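Local coordinates for alginate lyase (PDB 3NNB), which probably cleaves the polysaccharide alginate by beta-elimination, on a largely helical framework of the kind built from antiparallel helix hairpins, at residues 47-53 and 95-100; 171-175 and 195-199; 227-231 and 242-247; 264-268 and 278-282; 345-349 and 375-381. All coordinates share one frame; numbering follows the deposited sequence.

The five contacts follow one another along the chain, each closing before the next opens. Interaction 1 ties the loop after helix 27-41 to the start of helix 98-118, about 33 Å from interaction 5 (centre to centre) and across the chain's centre from it. Interactions 2 and 3 lie deeper, their centres 14 Å apart, and touch where Thr172 packs on Gln229, joining helices 171-180, 189-208, 221-236 and 240-258. Interactions 4 and 5 also meet, through Ile279 on helix 274-293 and Ile346 on helix 336-351. The contacts thus touch in two pairs, with interaction 1 standing apart, in a mainly helical fold of the six-hairpin clan, while interaction 5 fastens the C-terminal tail.

Interaction 1 (47-53 and 95-100); sequences SVMDKTM and KLDRNK
Two salt bridges carry this contact, Lys51 with Asp97 and Asp50 with Lys100. Lys51 NZ meets Asp97 OD2 at 2.7 Å, using the syn lone pair of that oxygen. The lysine leaves its backbone with CG between the backbone N and the carbonyl carbon (chi1 63°), runs extended past the carboxylate, and bends at its last torsion, which brings NZ also to Val48 O, 2.8 Å away. Lys60 O and Asp62 O accept from the same ammonium, so a buried charge is gripped from several directions. At the outer edge, Lys100 NZ approaches Asp50 OD2 at 2.7 Å from above the carboxylate plane, while Ser47 N donates to that oxygen from the opposite face.

A type I turn from Ser47 to Asp50 opens the loop, and Lys51 follows directly after it. Ser47 OG accepts from Met49 N (3.0 Å), making an ST turn. Asp97, next to the start of helix 98-118, pairs through its backbone with Met64 of strand 64-66, whose N also donates to Asp97 OD2.

Waters add two bridges: one donates to Ser47 O and to Asp97 OD1, the other links Thr52 N to Lys95 O. Apolar packing is slight, with Met53 CB 4.0 Å from Leu96 CD2.

Interaction 2 (171-175 and 195-199); sequences FTEMI and MKEWF
Phe171 and Phe199 meet in the space between two nearly antiparallel helices of the mainly helical hairpin fold, 171-180 and 189-208. The segment axes stay 13.3 Å apart, so large side chains fill the gap. CD2 of Phe171 comes within 3.6 Å of Phe199 CZ, the ring planes turned 74° to each other. Ile175 lays its CD1 over one face of the Phe199 ring, a CH-pi contact 4.1 Å from the centroid, and Met174 CE reaches the edge of that ring. The next atom along the Phe171 edge, CE2, is 3.9 Å from Trp198 CH2.

A valine in place of Phe171 would probably open a gap beside Phe199 and leave the Trp198 indole without the Phe171 ring against its CH2.

Farther out, Tyr233 of helix 221-236 and Leu101 and Met104 of helix 98-118 pack on Phe171. Trp198 is anchored by NE1 to Met142 O; with its CG anti to the backbone N (chi1 -167°), its CE3 sits 3.9 Å above the plane of the Phe199 ring, over the centre of the face opposite Ile175 CD1.

Interaction 3 (227-231 and 242-247); sequences DVQLT and LAMKTI
Thr231 and Thr246 form the tight part of this contact, lying alongside one another and pointing opposite ways. OG1 of Thr231 is only 3.2 Å from Thr246 CG2, and Thr231 CG2 touches Ala243 CB at 3.8 Å and Ile247 CD1 at 3.7 Å. With Thr246 CG2 anti to the backbone N (OG1 chi1 -53°), the methyl is turned against helix 221-236 and also rests on Asp227 O. Both hydroxyls are tied back to their own helices: Thr231 OG1 donates to Asp227 O and Thr246 OG1 to Leu242 O, each at 2.8 Å. In both cases the backbone N of the threonine reaches the same carbonyl from the opposite face of its plane.

The segments belong to helices 221-236 and 240-258, which a short turn folds into an antiparallel hairpin. Their axes come within 9.2 Å at 158°, an approach that the small Ala243, Thr231 and Thr246 allow.

Toward Leu242 and Leu230 the packing is looser: Leu242 CD1 and Leu230 CD2 are 4.2 Å apart, with Val203 of helix 189-208 touching both residues. At the Asp227 end a water steps in, donating to Asp227 OD2 and to Thr246 O. That carboxylate has its strongest partner in Arg254, with which OD2 forms a salt bridge.

Interaction 4 (264-268 and 278-282); sequences KQPLE and TIFNL
Gln265 and Asn281 share the single direct hydrogen bond of this buried contact. Asn281 ND2 donates a hydrogen bond to Gln265 OE1 at 2.9 Å with an N-H...O angle of 154°. The donor comes in nearly end-on to the C=O, tilted 19° from its plane, and the two amide planes are 32° apart. Gln265 reaches over on a chain extended beyond CG. Asn281 ND2 has a second acceptor, OE1 of Gln258, so its amide is held between two glutamines and its rotation is likely to be fixed.

Water adds an indirect link: one molecule accepts from Gln265 N and donates to Thr278 OG1, both at 3.0 Å, while the Thr278 hydroxyl also pairs with Ala274 O.

Van der Waals contacts fill in the rest. Gln265 NE2 lies 3.7 Å from Thr278 CG2 and 3.9 Å from Leu282 CG, sitting against the side of the second helix. Glu268 packs CB against the backbone at Thr278 N, 3.9 Å away, and its side chain runs at about a right angle to that of Asn281, with OE2 bonded to Asn221 N beyond.

The arrangement is a short helix, 266-269, with Gln265 at its N-cap position, folded back onto long helix 274-293 within the helix-hairpin fold.

Interaction 5 (345-349 and 375-381); sequences WILRR and IHLIYSL
Arg349 and Tyr379 bring the two backbones nearest, their CA atoms 6.5 Å apart. Helix 336-351 of this mainly helical hairpin fold here meets the short C-terminal helix 375-378, and Tyr379, the first residue past that helix, offers its carbonyl to Arg348.

In one of its two conformers Arg349 lays CG over the Tyr379 ring face, a CH-pi contact 3.7 Å from the centroid, with guanidinium and ring planes 10° apart and NH2 salt-bridged to Asp287.

Arg348 NH1 donates to Tyr379 O at 2.8 Å, in the carbonyl plane and with an N-H...O angle of 160°. Its chain, bent at chi2 and chi3, sets the guanidinium between two apolar partners: Leu381 CG lies 3.6 Å above one face, over its centre, and Trp345 CZ3 is on the other. Glu360 pairs with NE. A leucine at Arg348 would probably leave the Tyr379 carbonyl and the Glu360 carboxylate without their mate and let the tail at Leu381 shift.

Trp345 has Ile375 over one face, CG2 standing 3.6 Å from the centroid of the six-membered ring, and its edge points at the face of His376 in a T-shaped pair with planes at 84°. A water accepts from Arg348 NH1 at 3.0 Å and lies 2.7 Å from His376 ND1.

Interaction 1 (47-53 and 95-100)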
# COMPACT_ATOMS: atom_id res chain seq x y z
N SER A 47 -8.89 -14.74 9.43
CA SER A 47 -8.31 -15.56 8.37
C SER A 47 -9.25 -15.63 7.20
O SER A 47 -10.43 -15.26 7.30
CB SER A 47 -7.99 -16.98 8.84
OG SER A 47 -9.16 -17.82 8.87
N VAL A 48 -8.73 -16.16 6.08
CA VAL A 48 -9.55 -16.41 4.91
C VAL A 48 -10.64 -17.49 5.16
O VAL A 48 -11.51 -17.68 4.33
CB VAL A 48 -8.72 -16.81 3.68
CG1 VAL A 48 -7.76 -15.64 3.28
CG2 VAL A 48 -7.97 -18.19 3.88
N MSE A 49 -10.59 -18.18 6.28
CA MSE A 49 -11.64 -19.14 6.64
C MSE A 49 -12.89 -18.49 7.18
O MSE A 49 -13.94 -19.16 7.34
CB MSE A 49 -11.11 -20.18 7.62
CG MSE A 49 -9.79 -20.81 7.19
SE MSE A 49 -9.74 -21.58 5.39
CE MSE A 49 -10.64 -23.27 5.88
N ASP A 50 -12.85 -17.19 7.45
CA ASP A 50 -13.98 -16.55 8.11
C ASP A 50 -15.12 -16.23 7.15
O ASP A 50 -16.28 -16.15 7.58
CB ASP A 50 -13.55 -15.26 8.81
CG ASP A 50 -12.64 -15.51 9.98
OD1 ASP A 50 -12.62 -16.63 10.49
OD2 ASP A 50 -11.90 -14.57 10.36
N LYS A 51 -14.81 -16.02 5.88
CA LYS A 51 -15.83 -15.69 4.89
C LYS A 51 -16.87 -16.81 4.80
O LYS A 51 -16.57 -17.99 5.00
CB LYS A 51 -15.17 -15.36 3.55
CG LYS A 51 -14.38 -16.51 2.87
CD LYS A 51 -13.97 -16.16 1.44
CE LYS A 51 -13.06 -17.27 0.84
NZ LYS A 51 -11.70 -17.27 1.54
N THR A 52 -18.10 -16.49 4.45
CA THR A 52 -19.08 -17.57 4.29
C THR A 52 -18.98 -18.24 2.92
O THR A 52 -19.17 -19.48 2.82
CB THR A 52 -20.50 -17.07 4.54
OG1 THR A 52 -20.58 -15.69 4.12
CG2 THR A 52 -20.79 -17.18 6.02
N MSE A 53 -18.60 -17.47 1.90
CA MSE A 53 -18.51 -18.01 0.54
C MSE A 53 -17.14 -18.64 0.34
O MSE A 53 -16.21 -18.37 1.07
CB MSE A 53 -18.69 -16.92 -0.51
CG MSE A 53 -20.07 -16.33 -0.57
SE MSE A 53 -20.22 -15.17 -2.12
CE MSE A 53 -20.03 -16.52 -3.53
N LYS A 95 -18.23 -9.08 3.08
CA LYS A 95 -18.55 -10.50 3.29
C LYS A 95 -17.39 -11.43 2.93
O LYS A 95 -17.37 -12.59 3.34
CB LYS A 95 -19.76 -10.91 2.43
CG LYS A 95 -21.07 -10.23 2.77
CD LYS A 95 -22.16 -10.66 1.72
CE LYS A 95 -23.40 -9.70 1.67
NZ LYS A 95 -24.12 -9.76 0.32
N LEU A 96 -16.47 -10.93 2.12
CA LEU A 96 -15.36 -11.75 1.61
C LEU A 96 -14.08 -11.42 2.40
O LEU A 96 -14.17 -11.09 3.57
CB LEU A 96 -15.25 -11.56 0.11
CG LEU A 96 -16.52 -11.89 -0.67
CD1 LEU A 96 -16.29 -11.75 -2.18
CD2 LEU A 96 -16.99 -13.33 -0.30
N ASP A 97 -12.89 -11.59 1.81
CA ASP A 97 -11.64 -11.55 2.56
C ASP A 97 -10.95 -10.20 2.72
O ASP A 97 -10.01 -10.07 3.51
CB ASP A 97 -10.63 -12.53 1.92
CG ASP A 97 -11.04 -13.99 2.06
OD1 ASP A 97 -11.71 -14.31 3.07
OD2 ASP A 97 -10.66 -14.78 1.17
N ARG A 98 -11.35 -9.21 1.93
CA ARG A 98 -10.57 -7.95 1.79
C ARG A 98 -10.39 -7.21 3.11
O ARG A 98 -9.27 -6.76 3.43
CB ARG A 98 -11.23 -6.98 0.80
CG ARG A 98 -10.56 -5.65 0.71
CD ARG A 98 -9.17 -5.79 0.15
NE ARG A 98 -8.46 -4.51 0.04
CZ ARG A 98 -7.71 -3.98 1.00
NH1 ARG A 98 -7.59 -4.57 2.17
NH2 ARG A 98 -7.06 -2.83 0.77
N ASN A 99 -11.47 -7.06 3.86
CA ASN A 99 -11.39 -6.32 5.14
C ASN A 99 -10.68 -7.09 6.23
O ASN A 99 -10.00 -6.49 7.04
CB ASN A 99 -12.78 -5.82 5.58
CG ASN A 99 -13.31 -4.69 4.66
OD1 ASN A 99 -12.54 -4.05 3.94
ND2 ASN A 99 -14.64 -4.45 4.68
N LYS A 100 -10.78 -8.40 6.23
CA LYS A 100 -10.01 -9.22 7.16
C LYS A 100 -8.51 -9.10 6.85
O LYS A 100 -7.69 -8.93 7.76
CB LYS A 100 -10.43 -10.69 7.13
CG LYS A 100 -11.87 -11.06 7.55
CD LYS A 100 -12.32 -10.47 8.82
CE LYS A 100 -13.62 -11.18 9.36
NZ LYS A 100 -13.31 -12.26 10.41
O HOH W 1 -12.39 -14.24 5.66
O HOH W 2 -18.80 -13.93 5.11

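Interaction 2 (171-175 and 195-199)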
# COMPACT_ATOMS: atom_id res chain seq x y z
N PHE A 171 1.07 -5.01 1.97
CA PHE A 171 2.13 -5.94 2.33
C PHE A 171 3.51 -5.30 2.13
O PHE A 171 4.49 -5.70 2.77
CB PHE A 171 2.02 -7.24 1.54
CG PHE A 171 0.91 -8.15 1.97
CD1 PHE A 171 -0.02 -7.83 2.95
CD2 PHE A 171 0.79 -9.37 1.32
CE1 PHE A 171 -1.03 -8.76 3.31
CE2 PHE A 171 -0.20 -10.26 1.67
CZ PHE A 171 -1.11 -9.95 2.67
N THR A 172 3.60 -4.30 1.26
CA THR A 172 4.87 -3.59 1.06
C THR A 172 5.36 -2.97 2.36
O THR A 172 6.55 -3.11 2.73
CB THR A 172 4.78 -2.54 -0.06
OG1 THR A 172 3.78 -1.56 0.26
CG2 THR A 172 4.55 -3.24 -1.45
N GLU A 173 4.46 -2.34 3.08
CA GLU A 173 4.73 -1.75 4.37
C GLU A 173 4.82 -2.80 5.49
O GLU A 173 5.70 -2.73 6.34
CB GLU A 173 3.63 -0.71 4.70
CG GLU A 173 3.82 -0.03 5.98
CD GLU A 173 2.84 1.13 6.22
OE1 GLU A 173 1.88 1.25 5.44
OE2 GLU A 173 3.03 1.85 7.24
N MSE A 174 3.90 -3.77 5.48
CA MSE A 174 3.94 -4.86 6.44
C MSE A 174 5.30 -5.55 6.52
O MSE A 174 5.76 -5.90 7.59
CB MSE A 174 2.85 -5.88 6.12
CG MSE A 174 2.62 -6.84 7.25
SE MSE A 174 1.44 -8.31 6.81
CE MSE A 174 2.66 -9.23 5.68
N ILE A 175 5.94 -5.72 5.37
CA ILE A 175 7.24 -6.37 5.31
C ILE A 175 8.25 -5.56 6.13
O ILE A 175 9.04 -6.13 6.87
CB ILE A 175 7.72 -6.57 3.87
CG1 ILE A 175 7.02 -7.81 3.28
CG2 ILE A 175 9.27 -6.67 3.82
CD1 ILE A 175 7.13 -7.90 1.72
N MSE A 195 7.49 -16.94 6.40
CA MSE A 195 7.05 -15.73 5.71
C MSE A 195 7.79 -15.52 4.37
O MSE A 195 7.19 -15.15 3.34
CB MSE A 195 7.20 -14.52 6.64
CG MSE A 195 6.23 -14.53 7.81
SE MSE A 195 4.37 -14.74 7.38
CE MSE A 195 4.23 -13.35 6.03
N LYS A 196 9.10 -15.71 4.37
CA LYS A 196 9.87 -15.58 3.13
C LYS A 196 9.43 -16.63 2.10
O LYS A 196 9.36 -16.34 0.91
CB LYS A 196 11.36 -15.68 3.40
CG LYS A 196 11.89 -14.47 4.13
CD LYS A 196 13.36 -14.61 4.54
CE LYS A 196 14.33 -14.46 3.37
NZ LYS A 196 14.41 -15.68 2.53
N GLU A 197 9.11 -17.84 2.56
CA GLU A 197 8.63 -18.91 1.66
C GLU A 197 7.26 -18.55 1.06
O GLU A 197 7.03 -18.76 -0.11
CB GLU A 197 8.58 -20.27 2.37
CG GLU A 197 9.98 -20.90 2.53
CD GLU A 197 10.00 -22.24 3.25
OE1 GLU A 197 8.94 -22.70 3.70
OE2 GLU A 197 11.09 -22.84 3.34
N TRP A 198 6.37 -17.98 1.88
CA TRP A 198 5.06 -17.52 1.36
C TRP A 198 5.25 -16.46 0.28
O TRP A 198 4.68 -16.58 -0.82
CB TRP A 198 4.18 -17.00 2.49
CG TRP A 198 2.75 -16.81 2.10
CD1 TRP A 198 1.73 -17.70 2.33
CD2 TRP A 198 2.15 -15.67 1.48
NE1 TRP A 198 0.56 -17.20 1.86
CE2 TRP A 198 0.78 -15.95 1.34
CE3 TRP A 198 2.63 -14.43 1.06
CZ2 TRP A 198 -0.11 -15.07 0.77
CZ3 TRP A 198 1.74 -13.56 0.50
CH2 TRP A 198 0.38 -13.88 0.36
N PHE A 199 6.07 -15.44 0.55
CA PHE A 199 6.28 -14.37 -0.41
C PHE A 199 7.04 -14.90 -1.64
O PHE A 199 6.87 -14.39 -2.72
CB PHE A 199 6.99 -13.16 0.23
CG PHE A 199 6.03 -12.22 0.90
CD1 PHE A 199 5.31 -11.29 0.14
CD2 PHE A 199 5.74 -12.33 2.28
CE1 PHE A 199 4.39 -10.47 0.72
CE2 PHE A 199 4.80 -11.50 2.85
CZ PHE A 199 4.12 -10.56 2.07

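Interaction 3 (227-231 and 242-247)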
# COMPACT_ATOMS: atom_id res chain seq x y z
N ASP A 227 4.46 -3.12 -10.15
CA ASP A 227 5.94 -3.09 -10.15
C ASP A 227 6.49 -2.84 -8.75
O ASP A 227 7.48 -3.43 -8.34
CB ASP A 227 6.48 -2.04 -11.10
CG ASP A 227 6.41 -2.45 -12.55
OD1 ASP A 227 5.90 -3.54 -12.88
OD2 ASP A 227 6.88 -1.65 -13.40
N VAL A 228 5.88 -1.90 -8.01
CA VAL A 228 6.32 -1.64 -6.64
C VAL A 228 6.24 -2.89 -5.76
O VAL A 228 7.17 -3.22 -5.03
CB VAL A 228 5.55 -0.46 -5.95
CG1 VAL A 228 6.13 -0.16 -4.58
CG2 VAL A 228 5.62 0.79 -6.83
N GLN A 229 5.12 -3.59 -5.87
CA GLN A 229 4.91 -4.78 -5.05
C GLN A 229 5.91 -5.85 -5.48
O GLN A 229 6.55 -6.46 -4.65
CB GLN A 229 3.48 -5.31 -5.26
CG GLN A 229 2.37 -4.40 -4.77
CD GLN A 229 1.06 -5.17 -4.62
OE1 GLN A 229 0.93 -6.01 -3.73
NE2 GLN A 229 0.06 -4.85 -5.48
N LEU A 230 6.06 -6.07 -6.79
CA LEU A 230 7.02 -7.10 -7.25
C LEU A 230 8.43 -6.80 -6.70
O LEU A 230 9.15 -7.69 -6.21
CB LEU A 230 7.03 -7.19 -8.78
CG LEU A 230 7.88 -8.35 -9.35
CD1 LEU A 230 7.19 -9.69 -9.07
CD2 LEU A 230 8.09 -8.11 -10.87
N THR A 231 8.80 -5.53 -6.73
CA THR A 231 10.14 -5.09 -6.30
C THR A 231 10.31 -5.35 -4.80
O THR A 231 11.30 -5.94 -4.37
CB THR A 231 10.37 -3.65 -6.64
OG1 THR A 231 10.28 -3.48 -8.06
CG2 THR A 231 11.79 -3.19 -6.20
N LEU A 242 15.89 -9.49 -9.54
CA LEU A 242 14.56 -9.19 -10.05
C LEU A 242 14.14 -7.78 -9.64
O LEU A 242 13.51 -7.07 -10.42
CB LEU A 242 13.51 -10.19 -9.52
CG LEU A 242 12.05 -10.00 -9.94
CD1 LEU A 242 11.79 -9.92 -11.46
CD2 LEU A 242 11.18 -11.18 -9.35
N ALA A 243 14.44 -7.39 -8.40
CA ALA A 243 14.15 -6.04 -7.92
C ALA A 243 14.88 -5.00 -8.77
O ALA A 243 14.28 -4.03 -9.23
CB ALA A 243 14.52 -5.87 -6.45
N MSE A 244 16.19 -5.23 -9.00
CA MSE A 244 16.99 -4.31 -9.83
C MSE A 244 16.42 -4.15 -11.25
O MSE A 244 16.30 -3.01 -11.75
CB MSE A 244 18.46 -4.78 -9.86
CG MSE A 244 19.46 -3.76 -10.33
SE MSE A 244 19.69 -2.32 -9.05
CE MSE A 244 20.55 -3.29 -7.60
N LYS A 245 16.05 -5.25 -11.87
CA LYS A 245 15.49 -5.23 -13.21
C LYS A 245 14.20 -4.40 -13.25
O LYS A 245 14.00 -3.59 -14.14
CB LYS A 245 15.21 -6.64 -13.71
CG LYS A 245 14.37 -6.69 -14.97
CD LYS A 245 14.01 -8.12 -15.33
CE LYS A 245 13.56 -8.23 -16.78
NZ LYS A 245 12.26 -7.54 -17.04
N THR A 246 13.32 -4.65 -12.29
CA THR A 246 12.01 -4.00 -12.24
C THR A 246 12.20 -2.49 -12.02
O THR A 246 11.53 -1.66 -12.63
CB THR A 246 11.13 -4.65 -11.14
OG1 THR A 246 11.10 -6.06 -11.37
CG2 THR A 246 9.69 -4.09 -11.17
N ILE A 247 13.14 -2.14 -11.16
CA ILE A 247 13.49 -0.72 -10.92
C ILE A 247 14.03 -0.05 -12.17
O ILE A 247 13.61 1.06 -12.54
CB ILE A 247 14.49 -0.58 -9.76
CG1 ILE A 247 13.80 -0.96 -8.42
CG2 ILE A 247 15.05 0.86 -9.66
CD1 ILE A 247 14.74 -1.16 -7.23
O HOH W 3 9.40 -2.02 -14.37

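Interaction 4 (264-268 and 278-282)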
# COMPACT_ATOMS: atom_id res chain seq x y z
N LYS A 264 0.25 15.94 -15.85
CA LYS A 264 -1.04 15.30 -15.74
C LYS A 264 -0.92 13.78 -15.83
O LYS A 264 -0.12 13.27 -16.61
CB LYS A 264 -2.00 15.81 -16.82
CG LYS A 264 -2.50 17.26 -16.65
CD LYS A 264 -3.58 17.63 -17.64
CE LYS A 264 -3.97 19.10 -17.52
NZ LYS A 264 -2.93 19.99 -18.07
N GLN A 265 -1.76 13.07 -15.07
CA GLN A 265 -1.86 11.64 -15.20
C GLN A 265 -3.26 11.34 -15.72
O GLN A 265 -4.22 11.18 -14.94
CB GLN A 265 -1.63 10.92 -13.86
CG GLN A 265 -0.32 11.28 -13.15
CD GLN A 265 -0.30 10.75 -11.73
OE1 GLN A 265 -0.53 9.56 -11.51
NE2 GLN A 265 -0.15 11.64 -10.76
N PRO A 266 -3.40 11.34 -17.04
CA PRO A 266 -4.76 11.36 -17.60
C PRO A 266 -5.66 10.21 -17.18
O PRO A 266 -6.88 10.42 -17.10
CB PRO A 266 -4.53 11.34 -19.12
CG PRO A 266 -3.11 11.12 -19.34
CD PRO A 266 -2.38 11.43 -18.07
N LEU A 267 -5.10 9.02 -16.98
CA LEU A 267 -5.95 7.88 -16.62
C LEU A 267 -6.48 7.98 -15.19
O LEU A 267 -7.52 7.38 -14.88
CB LEU A 267 -5.23 6.55 -16.83
CG LEU A 267 -4.79 6.27 -18.27
CD1 LEU A 267 -3.91 4.98 -18.37
CD2 LEU A 267 -6.03 6.20 -19.22
N GLU A 268 -5.77 8.71 -14.34
CA GLU A 268 -6.24 9.02 -13.00
C GLU A 268 -7.19 10.22 -13.00
O GLU A 268 -8.17 10.25 -12.26
CB GLU A 268 -5.07 9.27 -12.06
CG GLU A 268 -3.94 8.23 -12.17
CD GLU A 268 -4.41 6.80 -12.06
OE1 GLU A 268 -5.44 6.54 -11.36
OE2 GLU A 268 -3.77 5.94 -12.72
N THR A 278 -4.84 10.59 -8.35
CA THR A 278 -3.59 11.32 -8.64
C THR A 278 -2.64 11.13 -7.43
O THR A 278 -1.45 10.83 -7.59
CB THR A 278 -3.86 12.81 -8.84
OG1 THR A 278 -4.54 13.01 -10.10
CG2 THR A 278 -2.56 13.64 -8.83
N ILE A 279 -3.18 11.29 -6.24
CA ILE A 279 -2.38 11.13 -5.01
C ILE A 279 -1.96 9.66 -4.73
O ILE A 279 -0.85 9.40 -4.34
CB ILE A 279 -3.16 11.73 -3.79
CG1 ILE A 279 -3.26 13.25 -3.95
CG2 ILE A 279 -2.51 11.32 -2.45
CD1 ILE A 279 -4.22 13.92 -2.96
N PHE A 280 -2.89 8.74 -4.94
CA PHE A 280 -2.64 7.29 -4.81
C PHE A 280 -1.44 6.90 -5.66
O PHE A 280 -0.49 6.26 -5.17
CB PHE A 280 -3.90 6.58 -5.30
CG PHE A 280 -4.00 5.08 -5.01
CD1 PHE A 280 -4.09 4.59 -3.73
CD2 PHE A 280 -4.11 4.18 -6.07
CE1 PHE A 280 -4.28 3.22 -3.50
CE2 PHE A 280 -4.29 2.83 -5.85
CZ PHE A 280 -4.38 2.35 -4.58
N ASN A 281 -1.44 7.32 -6.92
CA ASN A 281 -0.36 6.95 -7.84
C ASN A 281 0.94 7.65 -7.46
O ASN A 281 1.97 7.04 -7.46
CB ASN A 281 -0.76 7.24 -9.29
CG ASN A 281 -0.20 6.26 -10.29
OD1 ASN A 281 0.13 5.12 -9.96
ND2 ASN A 281 -0.19 6.66 -11.56
N LEU A 282 0.86 8.94 -7.12
CA LEU A 282 2.07 9.67 -6.67
C LEU A 282 2.68 9.03 -5.42
O LEU A 282 3.92 8.92 -5.31
CB LEU A 282 1.75 11.15 -6.41
CG LEU A 282 2.03 12.11 -7.54
CD1 LEU A 282 1.30 13.44 -7.27
CD2 LEU A 282 3.58 12.27 -7.72
O HOH W 4 -2.67 13.86 -12.30

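Interaction 5 (345-349 and 375-381)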
# COMPACT_ATOMS: atom_id res chain seq x y z
N TRP A 345 1.12 15.55 2.84
CA TRP A 345 2.08 14.51 3.20
C TRP A 345 2.81 13.94 1.98
O TRP A 345 3.95 13.53 2.09
CB TRP A 345 1.43 13.44 4.07
CG TRP A 345 1.18 14.02 5.40
CD1 TRP A 345 0.03 14.58 5.85
CD2 TRP A 345 2.14 14.16 6.47
NE1 TRP A 345 0.22 15.08 7.12
CE2 TRP A 345 1.50 14.80 7.53
CE3 TRP A 345 3.48 13.79 6.62
CZ2 TRP A 345 2.15 15.09 8.73
CZ3 TRP A 345 4.12 14.09 7.80
CH2 TRP A 345 3.46 14.73 8.84
N ILE A 346 2.19 13.94 0.79
CA ILE A 346 2.95 13.73 -0.43
C ILE A 346 4.12 14.72 -0.49
O ILE A 346 5.24 14.34 -0.87
CB ILE A 346 2.03 13.82 -1.69
CG1 ILE A 346 1.04 12.62 -1.73
CG2 ILE A 346 2.81 13.90 -3.00
CD1 ILE A 346 1.67 11.20 -1.92
N LEU A 347 3.85 16.00 -0.16
CA LEU A 347 4.88 17.02 -0.22
C LEU A 347 6.01 16.82 0.79
O LEU A 347 7.17 16.96 0.45
CB LEU A 347 4.27 18.41 -0.07
CG LEU A 347 3.40 18.86 -1.23
CD1 LEU A 347 2.99 20.30 -0.98
CD2 LEU A 347 4.09 18.74 -2.59
N ARG A 348 5.67 16.40 2.01
CA ARG A 348 6.69 15.97 2.98
C ARG A 348 7.59 14.88 2.43
O ARG A 348 8.81 14.96 2.50
CB ARG A 348 5.98 15.43 4.23
CG ARG A 348 6.86 14.74 5.26
CD ARG A 348 7.91 15.64 5.94
NE ARG A 348 7.33 16.72 6.73
CZ ARG A 348 6.99 16.66 8.03
NH1 ARG A 348 7.14 15.57 8.76
NH2 ARG A 348 6.47 17.73 8.60
N ARG A 349 6.98 13.87 1.82
CA ARG A 349 7.73 12.73 1.31
C ARG A 349 8.61 13.13 0.15
O ARG A 349 9.78 12.70 0.07
CB ARG A 349 6.76 11.62 0.95
CG ARG A 349 6.00 11.12 2.17
CD ARG A 349 4.77 10.33 1.81
NE ARG A 349 5.09 9.12 1.09
CZ ARG A 349 4.16 8.29 0.56
NH1 ARG A 349 2.83 8.51 0.69
NH2 ARG A 349 4.58 7.23 -0.06
N ILE A 375 1.81 9.37 11.19
CA ILE A 375 2.57 9.77 10.02
C ILE A 375 3.75 10.68 10.42
O ILE A 375 4.78 10.68 9.76
CB ILE A 375 1.64 10.41 8.95
CG1 ILE A 375 2.35 10.48 7.62
CG2 ILE A 375 1.11 11.76 9.45
CD1 ILE A 375 1.37 10.57 6.44
N HIS A 376 3.64 11.38 11.55
CA HIS A 376 4.76 12.20 12.03
C HIS A 376 6.00 11.37 12.38
O HIS A 376 7.15 11.85 12.31
CB HIS A 376 4.34 13.02 13.25
CG HIS A 376 3.36 14.10 12.97
ND1 HIS A 376 3.70 15.28 12.31
CD2 HIS A 376 2.05 14.21 13.29
CE1 HIS A 376 2.64 16.07 12.27
NE2 HIS A 376 1.62 15.44 12.84
N LEU A 377 5.79 10.12 12.74
CA LEU A 377 6.86 9.22 13.07
C LEU A 377 7.51 8.58 11.81
O LEU A 377 8.71 8.36 11.77
CB LEU A 377 6.33 8.08 13.96
CG LEU A 377 5.71 8.41 15.32
CD1 LEU A 377 5.15 7.16 16.00
CD2 LEU A 377 6.73 9.15 16.26
N ILE A 378 6.68 8.31 10.81
CA ILE A 378 7.07 7.52 9.65
C ILE A 378 7.72 8.39 8.58
O ILE A 378 8.65 7.95 7.90
CB ILE A 378 5.85 6.79 9.03
CG1 ILE A 378 5.23 5.84 10.06
CG2 ILE A 378 6.25 6.04 7.75
CD1 ILE A 378 6.23 4.90 10.69
N TYR A 379 7.22 9.60 8.42
CA TYR A 379 7.78 10.57 7.48
C TYR A 379 8.23 11.84 8.20
O TYR A 379 7.74 12.95 7.93
CB TYR A 379 6.76 10.89 6.40
CG TYR A 379 6.39 9.64 5.59
CD1 TYR A 379 7.36 8.94 4.89
CD2 TYR A 379 5.08 9.21 5.51
CE1 TYR A 379 7.03 7.80 4.15
CE2 TYR A 379 4.74 8.10 4.76
CZ TYR A 379 5.71 7.39 4.11
OH TYR A 379 5.35 6.26 3.37
N SER A 380 9.19 11.66 9.12
CA SER A 380 9.72 12.73 9.94
C SER A 380 10.72 13.56 9.13
O SER A 380 11.12 13.20 7.99
CB SER A 380 10.42 12.17 11.18
OG SER A 380 11.70 11.61 10.86
N LEU A 381 11.14 14.64 9.76
CA LEU A 381 12.17 15.53 9.28
C LEU A 381 13.55 15.23 9.86
O LEU A 381 14.46 16.05 9.77
CB LEU A 381 11.73 16.96 9.56
CG LEU A 381 10.49 17.46 8.77
CD1 LEU A 381 10.14 18.90 9.18
CD2 LEU A 381 10.63 17.41 7.26
O HOH W 5 6.00 16.41 11.42